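Side-chain contacts in gamma-glutamyltranspeptidase (Streptomyces lincolnensis, PDB 6J3A), which probably transfers or cleaves gamma-glutamyl groups, as an LmbA-like member of the gamma-glutamyltranspeptidase family of N-terminal nucleophile enzymes: residues Q510-L515 with P536-D541; T558-M563 with N606-Q611. One frame throughout, in Å; residues are numbered along the deposited sequence.

Interaction 1. Residues Q510-L515 with P536-D541; sequences QLHFFL and PNWHND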
ATOM      1  N   GLN A 510     -16.581   0.126 -12.994  1.00 29.51           N
ATOM      2  CA  GLN A 510     -15.633   0.927 -13.761  1.00 29.54           C
ATOM      3  C   GLN A 510     -16.249   2.216 -14.285  1.00 30.87           C
ATOM      4  O   GLN A 510     -15.589   3.254 -14.261  1.00 31.76           O
ATOM      5  CB  GLN A 510     -15.050   0.134 -14.931  1.00 28.62           C
ATOM      6  CG  GLN A 510     -13.901  -0.758 -14.539  1.00 27.88           C
ATOM      7  CD  GLN A 510     -13.475  -1.679 -15.658  1.00 28.63           C
ATOM      8  OE1 GLN A 510     -14.145  -2.686 -15.952  1.00 29.84           O
ATOM      9  NE2 GLN A 510     -12.347  -1.352 -16.291  1.00 27.31           N
ATOM     10  N   LEU A 511     -17.491   2.152 -14.773  1.00 31.51           N
ATOM     11  CA  LEU A 511     -18.188   3.367 -15.198  1.00 31.29           C
ATOM     12  C   LEU A 511     -18.287   4.357 -14.044  1.00 29.76           C
ATOM     13  O   LEU A 511     -18.000   5.537 -14.221  1.00 28.31           O
ATOM     14  CB  LEU A 511     -19.593   3.093 -15.736  1.00 32.50           C
ATOM     15  CG  LEU A 511     -20.236   4.427 -16.183  1.00 33.80           C
ATOM     16  CD1 LEU A 511     -19.981   4.685 -17.656  1.00 34.27           C
ATOM     17  CD2 LEU A 511     -21.712   4.512 -15.843  1.00 34.30           C
ATOM     18  N   HIS A 512     -18.683   3.877 -12.869  1.00 28.75           N
ATOM     19  CA  HIS A 512     -18.819   4.772 -11.712  1.00 27.78           C
ATOM     20  C   HIS A 512     -17.449   5.372 -11.372  1.00 26.88           C
ATOM     21  O   HIS A 512     -17.308   6.594 -11.219  1.00 26.90           O
ATOM     22  CB  HIS A 512     -19.446   4.058 -10.504  1.00 27.43           C
ATOM     23  CG  HIS A 512     -20.645   3.230 -10.852  1.00 26.43           C
ATOM     24  ND1 HIS A 512     -21.464   3.532 -11.913  1.00 26.19           N
ATOM     25  CD2 HIS A 512     -21.145   2.100 -10.302  1.00 25.45           C
ATOM     26  CE1 HIS A 512     -22.423   2.627 -11.997  1.00 25.75           C
ATOM     27  NE2 HIS A 512     -22.252   1.747 -11.029  1.00 25.06           N
ATOM     28  N   PHE A 513     -16.439   4.511 -11.317  1.00 25.57           N
ATOM     29  CA  PHE A 513     -15.060   4.933 -11.064  1.00 25.19           C
ATOM     30  C   PHE A 513     -14.562   5.990 -12.046  1.00 25.87           C
ATOM     31  O   PHE A 513     -14.138   7.069 -11.630  1.00 25.72           O
ATOM     32  CB  PHE A 513     -14.152   3.717 -11.132  1.00 24.57           C
ATOM     33  CG  PHE A 513     -12.698   4.041 -11.176  1.00 23.23           C
ATOM     34  CD1 PHE A 513     -12.049   4.489 -10.045  1.00 23.14           C
ATOM     35  CD2 PHE A 513     -11.976   3.879 -12.346  1.00 22.94           C
ATOM     36  CE1 PHE A 513     -10.696   4.775 -10.076  1.00 23.28           C
ATOM     37  CE2 PHE A 513     -10.624   4.162 -12.386  1.00 22.72           C
ATOM     38  CZ  PHE A 513      -9.982   4.610 -11.248  1.00 22.98           C
ATOM     39  N   PHE A 514     -14.612   5.669 -13.337  1.00 26.62           N
ATOM     40  CA  PHE A 514     -14.122   6.570 -14.382  1.00 27.88           C
ATOM     41  C   PHE A 514     -14.797   7.935 -14.358  1.00 27.89           C
ATOM     42  O   PHE A 514     -14.123   8.948 -14.530  1.00 27.33           O
ATOM     43  CB  PHE A 514     -14.296   5.963 -15.764  1.00 29.19           C
ATOM     44  CG  PHE A 514     -14.041   6.936 -16.886  1.00 30.03           C
ATOM     45  CD1 PHE A 514     -12.757   7.103 -17.396  1.00 30.11           C
ATOM     46  CD2 PHE A 514     -15.087   7.680 -17.429  1.00 30.46           C
ATOM     47  CE1 PHE A 514     -12.522   7.988 -18.429  1.00 31.20           C
ATOM     48  CE2 PHE A 514     -14.857   8.571 -18.458  1.00 31.03           C
ATOM     49  CZ  PHE A 514     -13.573   8.725 -18.961  1.00 31.66           C
ATOM     50  N   LEU A 515     -16.115   7.961 -14.179  1.00 28.37           N
ATOM     51  CA  LEU A 515     -16.828   9.242 -14.012  1.00 29.48           C
ATOM     52  C   LEU A 515     -16.372   9.995 -12.752  1.00 30.19           C
ATOM     53  O   LEU A 515     -16.159  11.217 -12.774  1.00 31.00           O
ATOM     54  CB  LEU A 515     -18.354   9.049 -13.991  1.00 29.52           C
ATOM     55  CG  LEU A 515     -19.021   8.614 -15.306  1.00 29.52           C
ATOM     56  CD1 LEU A 515     -20.520   8.464 -15.115  1.00 29.58           C
ATOM     57  CD2 LEU A 515     -18.750   9.582 -16.442  1.00 29.86           C
ATOM     58  N   PRO A 536     -18.191   5.295  -2.221  1.00 26.87           N
ATOM     59  CA  PRO A 536     -19.269   4.319  -2.247  1.00 26.90           C
ATOM     60  C   PRO A 536     -19.643   3.964  -3.674  1.00 27.03           C
ATOM     61  O   PRO A 536     -19.863   4.859  -4.499  1.00 27.74           O
ATOM     62  CB  PRO A 536     -20.424   5.042  -1.541  1.00 27.07           C
ATOM     63  CG  PRO A 536     -19.752   5.976  -0.604  1.00 27.06           C
ATOM     64  CD  PRO A 536     -18.504   6.423  -1.322  1.00 27.00           C
ATOM     65  N   ASN A 537     -19.657   2.666  -3.961  1.00 26.93           N
ATOM     66  CA  ASN A 537     -19.975   2.155  -5.290  1.00 26.90           C
ATOM     67  C   ASN A 537     -21.251   1.318  -5.184  1.00 28.35           C
ATOM     68  O   ASN A 537     -21.729   1.032  -4.078  1.00 27.30           O
ATOM     69  CB  ASN A 537     -18.783   1.347  -5.844  1.00 26.20           C
ATOM     70  CG  ASN A 537     -18.665   1.408  -7.367  1.00 25.51           C
ATOM     71  OD1 ASN A 537     -19.648   1.549  -8.053  1.00 25.91           O
ATOM     72  ND2 ASN A 537     -17.449   1.301  -7.885  1.00 24.34           N
ATOM     73  N   TRP A 538     -21.819   0.976  -6.340  1.00 29.71           N
ATOM     74  CA  TRP A 538     -23.103   0.272  -6.425  1.00 30.07           C
ATOM     75  C   TRP A 538     -23.180  -0.498  -7.735  1.00 29.85           C
ATOM     76  O   TRP A 538     -22.386  -0.267  -8.633  1.00 29.09           O
ATOM     77  CB  TRP A 538     -24.271   1.273  -6.361  1.00 31.23           C
ATOM     78  CG  TRP A 538     -24.345   2.175  -7.602  1.00 32.60           C
ATOM     79  CD1 TRP A 538     -25.126   1.990  -8.715  1.00 32.97           C
ATOM     80  CD2 TRP A 538     -23.573   3.354  -7.854  1.00 33.42           C
ATOM     81  NE1 TRP A 538     -24.896   2.989  -9.634  1.00 33.17           N
ATOM     82  CE2 TRP A 538     -23.949   3.839  -9.131  1.00 33.78           C
ATOM     83  CE3 TRP A 538     -22.603   4.055  -7.123  1.00 34.43           C
ATOM     84  CZ2 TRP A 538     -23.385   4.989  -9.692  1.00 34.10           C
ATOM     85  CZ3 TRP A 538     -22.045   5.211  -7.681  1.00 33.99           C
ATOM     86  CH2 TRP A 538     -22.437   5.661  -8.954  1.00 34.35           C
ATOM     87  N   HIS A 539     -24.167  -1.381  -7.843  1.00 30.65           N
ATOM     88  CA  HIS A 539     -24.473  -2.090  -9.099  1.00 30.39           C
ATOM     89  C   HIS A 539     -25.934  -2.467  -9.133  1.00 30.61           C
ATOM     90  O   HIS A 539     -26.581  -2.498  -8.090  1.00 31.17           O
ATOM     91  CB  HIS A 539     -23.631  -3.361  -9.242  1.00 29.55           C
ATOM     92  CG  HIS A 539     -24.043  -4.480  -8.329  1.00 29.33           C
ATOM     93  ND1 HIS A 539     -24.726  -5.594  -8.770  1.00 29.44           N
ATOM     94  CD2 HIS A 539     -23.851  -4.664  -7.003  1.00 29.33           C
ATOM     95  CE1 HIS A 539     -24.933  -6.411  -7.753  1.00 29.24           C
ATOM     96  NE2 HIS A 539     -24.416  -5.868  -6.668  1.00 28.90           N
ATOM     97  N   ASN A 540     -26.440  -2.765 -10.328  1.00 31.40           N
ATOM     98  CA  ASN A 540     -27.761  -3.393 -10.480  1.00 32.10           C
ATOM     99  C   ASN A 540     -27.643  -4.814 -11.029  1.00 32.24           C
ATOM    100  O   ASN A 540     -26.601  -5.188 -11.577  1.00 29.76           O
ATOM    101  CB  ASN A 540     -28.692  -2.527 -11.343  1.00 31.92           C
ATOM    102  CG  ASN A 540     -28.445  -2.677 -12.834  1.00 31.41           C
ATOM    103  OD1 ASN A 540     -28.887  -3.644 -13.452  1.00 31.97           O
ATOM    104  ND2 ASN A 540     -27.780  -1.695 -13.426  1.00 30.15           N
ATOM    105  N   ASP A 541     -28.721  -5.584 -10.876  1.00 33.91           N
ATOM    106  CA  ASP A 541     -28.805  -6.960 -11.407  1.00 36.18           C
ATOM    107  C   ASP A 541     -30.060  -7.164 -12.262  1.00 36.44           C
ATOM    108  O   ASP A 541     -30.566  -8.286 -12.379  1.00 37.87           O
ATOM    109  CB  ASP A 541     -28.798  -7.999 -10.271  1.00 37.69           C
ATOM    110  CG  ASP A 541     -27.445  -8.152  -9.606  1.00 38.13           C
ATOM    111  OD1 ASP A 541     -26.417  -8.336 -10.303  1.00 40.36           O
ATOM    112  OD2 ASP A 541     -27.435  -8.122  -8.363  1.00 38.02           O
TER
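Asn537, whose side-chain amide sits at the edge of the His512 imidazole, gives its backbone N to Glu560 OE2 in a hydrogen bond. A further bond, from Trp538 N to Asn537 OD1, is doubtful, because OD1 is modelled too close to the histidine. The amide plane is turned 59° from the imidazole and the two side chains meet at about a right angle. What carries the contact is an aromatic pair. The His512 ring lies flat on the six-membered ring of Trp538, with planes 13° apart and centroids separated by 3.7 Å, and Trp538 CZ2 stands over the middle of the imidazole. His512 CB extends the overlap, making a CH-pi contact 4.2 Å from the centroid of the same six-membered ring. The indole reaches this place because Trp538 CG is wedged between its own backbone N and carbonyl carbon (chi1 68°), which brings the indole round to the His512 ring. The carbonyl oxygen of Trp538 lies in the imidazole plane, at the ring's edge; since the imidazole is probably turned over in the model, which ring atom faces this oxygen is uncertain. Trp538 also touches Leu305 and Val306 of helix 299-319, while Phe513 and Phe514 pack on strand 493-499. Helix 506-519 thus lies between strand 493-499 and the small mixed sheet; His512 provides the stack, and Gln508 OE1 of the same helix accepts from Asn540 N. The result is a buried face-to-face aromatic stack between a helix and the edge strand 538-540, in a chain whose family has the layered alpha-beta-beta-alpha fold of N-terminal nucleophile hydrolases.

Interaction 2. Residues T558-M563 with N606-Q611; sequences TVEARM and NPRGMQ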
ATOM      1  N   THR A 558     -27.913  -2.686  -5.753  1.00 35.54           N
ATOM      2  CA  THR A 558     -27.164  -2.926  -4.520  1.00 35.35           C
ATOM      3  C   THR A 558     -26.171  -1.789  -4.247  1.00 34.63           C
ATOM      4  O   THR A 558     -25.210  -1.613  -4.992  1.00 33.41           O
ATOM      5  CB  THR A 558     -26.438  -4.281  -4.580  1.00 34.93           C
ATOM      6  OG1 THR A 558     -27.386  -5.312  -4.880  1.00 35.31           O
ATOM      7  CG2 THR A 558     -25.739  -4.613  -3.250  1.00 35.14           C
ATOM      8  N   VAL A 559     -26.411  -1.041  -3.170  1.00 34.39           N
ATOM      9  CA  VAL A 559     -25.492   0.022  -2.714  1.00 36.25           C
ATOM     10  C   VAL A 559     -24.719  -0.400  -1.462  1.00 36.12           C
ATOM     11  O   VAL A 559     -25.202  -1.222  -0.677  1.00 40.03           O
ATOM     12  CB  VAL A 559     -26.215   1.364  -2.423  1.00 37.31           C
ATOM     13  CG1 VAL A 559     -26.902   1.881  -3.680  1.00 38.43           C
ATOM     14  CG2 VAL A 559     -27.213   1.251  -1.272  1.00 37.66           C
ATOM     15  N   GLU A 560     -23.531   0.178  -1.279  1.00 33.70           N
ATOM     16  CA  GLU A 560     -22.756  -0.016  -0.054  1.00 31.04           C
ATOM     17  C   GLU A 560     -23.430   0.726   1.091  1.00 31.43           C
ATOM     18  O   GLU A 560     -24.077   1.752   0.887  1.00 30.54           O
ATOM     19  CB  GLU A 560     -21.316   0.471  -0.216  1.00 28.85           C
ATOM     20  CG  GLU A 560     -20.486  -0.386  -1.150  1.00 28.19           C
ATOM     21  CD  GLU A 560     -19.030   0.038  -1.227  1.00 28.30           C
ATOM     22  OE1 GLU A 560     -18.154  -0.813  -0.984  1.00 28.43           O
ATOM     23  OE2 GLU A 560     -18.738   1.210  -1.539  1.00 28.37           O
ATOM     24  N   ALA A 561     -23.255   0.205   2.301  1.00 32.43           N
ATOM     25  CA  ALA A 561     -23.857   0.795   3.498  1.00 33.12           C
ATOM     26  C   ALA A 561     -23.381   2.213   3.785  1.00 33.16           C
ATOM     27  O   ALA A 561     -24.070   2.937   4.495  1.00 33.79           O
ATOM     28  CB  ALA A 561     -23.609  -0.087   4.719  1.00 32.83           C
ATOM     29  N   ARG A 562     -22.226   2.606   3.240  1.00 33.69           N
ATOM     30  CA  ARG A 562     -21.640   3.940   3.505  1.00 34.88           C
ATOM     31  C   ARG A 562     -22.048   4.986   2.477  1.00 35.64           C
ATOM     32  O   ARG A 562     -21.653   6.140   2.606  1.00 35.96           O
ATOM     33  CB  ARG A 562     -20.105   3.921   3.708  1.00 35.63           C
ATOM     34  CG  ARG A 562     -19.365   2.748   3.097  1.00 37.53           C
ATOM     35  CD  ARG A 562     -17.913   2.676   3.527  1.00 36.79           C
ATOM     36  NE  ARG A 562     -17.110   3.642   2.808  1.00 37.57           N
ATOM     37  CZ  ARG A 562     -16.727   3.545   1.535  1.00 37.12           C
ATOM     38  NH1 ARG A 562     -17.051   2.506   0.766  1.00 35.88           N
ATOM     39  NH2 ARG A 562     -16.000   4.527   1.029  1.00 37.61           N
ATOM     40  N   MET A 563     -22.841   4.598   1.476  1.00 36.89           N
ATOM     41  CA  MET A 563     -23.592   5.569   0.679  1.00 39.10           C
ATOM     42  C   MET A 563     -24.618   6.251   1.594  1.00 40.00           C
ATOM     43  O   MET A 563     -25.142   5.619   2.513  1.00 39.90           O
ATOM     44  CB  MET A 563     -24.291   4.878  -0.495  1.00 40.70           C
ATOM     45  CG  MET A 563     -25.051   5.817  -1.428  1.00 42.36           C
ATOM     46  SD  MET A 563     -25.371   5.115  -3.067  1.00 43.95           S
ATOM     47  CE  MET A 563     -23.749   5.250  -3.811  1.00 42.42           C
ATOM     48  N   ASN A 606      -8.026  -0.717  -4.580  1.00 27.82           N
ATOM     49  CA  ASN A 606      -9.181  -1.003  -3.737  1.00 28.46           C
ATOM     50  C   ASN A 606      -8.789  -1.573  -2.372  1.00 27.89           C
ATOM     51  O   ASN A 606      -7.968  -2.489  -2.310  1.00 27.49           O
ATOM     52  CB  ASN A 606     -10.098  -1.991  -4.454  1.00 29.19           C
ATOM     53  CG  ASN A 606     -11.110  -2.618  -3.526  1.00 29.62           C
ATOM     54  OD1 ASN A 606     -12.025  -1.949  -3.033  1.00 29.12           O
ATOM     55  ND2 ASN A 606     -10.938  -3.906  -3.262  1.00 28.90           N
ATOM     56  N   PRO A 607      -9.387  -1.039  -1.283  1.00 27.06           N
ATOM     57  CA  PRO A 607      -9.112  -1.552   0.051  1.00 27.24           C
ATOM     58  C   PRO A 607     -10.037  -2.691   0.512  1.00 27.82           C
ATOM     59  O   PRO A 607      -9.736  -3.351   1.506  1.00 27.74           O
ATOM     60  CB  PRO A 607      -9.325  -0.320   0.920  1.00 26.22           C
ATOM     61  CG  PRO A 607     -10.460   0.371   0.254  1.00 26.04           C
ATOM     62  CD  PRO A 607     -10.309   0.113  -1.219  1.00 26.23           C
ATOM     63  N   ARG A 608     -11.137  -2.909  -0.204  1.00 28.25           N
ATOM     64  CA  ARG A 608     -12.159  -3.861   0.202  1.00 28.49           C
ATOM     65  C   ARG A 608     -11.616  -5.277   0.044  1.00 28.23           C
ATOM     66  O   ARG A 608     -11.119  -5.623  -1.024  1.00 27.23           O
ATOM     67  CB  ARG A 608     -13.424  -3.699  -0.640  1.00 29.02           C
ATOM     68  CG  ARG A 608     -14.039  -2.308  -0.643  1.00 29.49           C
ATOM     69  CD  ARG A 608     -15.072  -2.184  -1.746  1.00 29.52           C
ATOM     70  NE  ARG A 608     -15.658  -0.848  -1.825  1.00 28.92           N
ATOM     71  CZ  ARG A 608     -15.083   0.217  -2.381  1.00 29.50           C
ATOM     72  NH1 ARG A 608     -13.866   0.142  -2.926  1.00 29.57           N
ATOM     73  NH2 ARG A 608     -15.737   1.376  -2.398  1.00 30.10           N
ATOM     74  N   GLY A 609     -11.703  -6.070   1.117  1.00 27.83           N
ATOM     75  CA  GLY A 609     -11.172  -7.438   1.156  1.00 27.41           C
ATOM     76  C   GLY A 609      -9.695  -7.515   1.519  1.00 28.33           C
ATOM     77  O   GLY A 609      -9.103  -8.579   1.441  1.00 28.64           O
ATOM     78  N   MET A 610      -9.117  -6.391   1.945  1.00 29.11           N
ATOM     79  CA  MET A 610      -7.687  -6.251   2.285  1.00 29.08           C
ATOM     80  C   MET A 610      -6.752  -7.143   1.469  1.00 27.48           C
ATOM     81  O   MET A 610      -6.087  -8.035   1.996  1.00 26.36           O
ATOM     82  CB  MET A 610      -7.422  -6.420   3.794  1.00 30.45           C
ATOM     83  CG  MET A 610      -8.627  -6.650   4.665  1.00 32.49           C
ATOM     84  SD  MET A 610      -9.853  -5.336   4.707  1.00 34.22           S
ATOM     85  CE  MET A 610     -11.215  -6.400   5.203  1.00 33.84           C
ATOM     86  N   GLN A 611      -6.703  -6.866   0.176  1.00 26.43           N
ATOM     87  CA  GLN A 611      -5.982  -7.720  -0.762  1.00 26.50           C
ATOM     88  C   GLN A 611      -5.408  -6.926  -1.930  1.00 25.79           C
ATOM     89  O   GLN A 611      -4.212  -7.031  -2.227  1.00 26.19           O
ATOM     90  CB  GLN A 611      -6.923  -8.818  -1.257  1.00 26.36           C
ATOM     91  CG  GLN A 611      -6.249  -9.963  -1.986  1.00 26.88           C
ATOM     92  CD  GLN A 611      -7.263 -10.928  -2.575  1.00 27.77           C
ATOM     93  OE1 GLN A 611      -7.137 -11.344  -3.725  1.00 28.70           O
ATOM     94  NE2 GLN A 611      -8.298 -11.258  -1.797  1.00 27.75           N
TER
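Two arginines converge on one buried carboxylate, that of Glu560, and their guanidinium groups come within 3.6 Å of each other (Arg562 NH1 to Arg608 NH2), with planes 61° apart. Arg608 takes the acid side-on with two nitrogens, one for each oxygen. Its NE donates to Glu560 OE1 at 2.6 Å, almost straight at 167°, and its NH2 donates to Glu560 OE2 at 3.1 Å. Both oxygens are met on their syn sides, and the carboxylate and guanidinium are nearly coplanar. The two side chains come from opposite directions: that of Arg608, extended from CG to NE (chi3 -178°), carries the guanidinium across to the acid. Arg562 comes from the strand's own turn and bends back, setting NH1 3.1 Å from Glu560 OE2 in a salt bridge; its NH2 donates to the backbone oxygen of Asp534. Behind Arg608, Asn606 OD1 accepts from both NH1 (2.8 Å, in the amide plane) and the backbone N of Arg608, the latter closing an Asx turn. Backbone nitrogens of Ser585 and Glu586 also donate to Glu560 OE1. So many donors around one carboxylate would probably keep Glu560 ionised despite its burial, balancing part of the arginines' charge.

The two contacts, with centres 12 Å apart, illustrate how one small sheet can be tied to its surroundings from two places. Strands 538-540 and 556-560 are antiparallel neighbours in it: His539 O lies 2.7 Å from Thr558 N, probably hydrogen-bonded. A second tie is polar, since Glu560 OE2 of interaction 2 probably accepts from Asn537 N of interaction 1 at 3.0 Å. Interaction 1 links this sheet to helix 506-519, whereas interaction 2 links it to the loop between strands 601-605 and 613-616. That loop also reaches the second subunit, where Arg524 of that subunit donates to Met610 O, two residues on from Arg608.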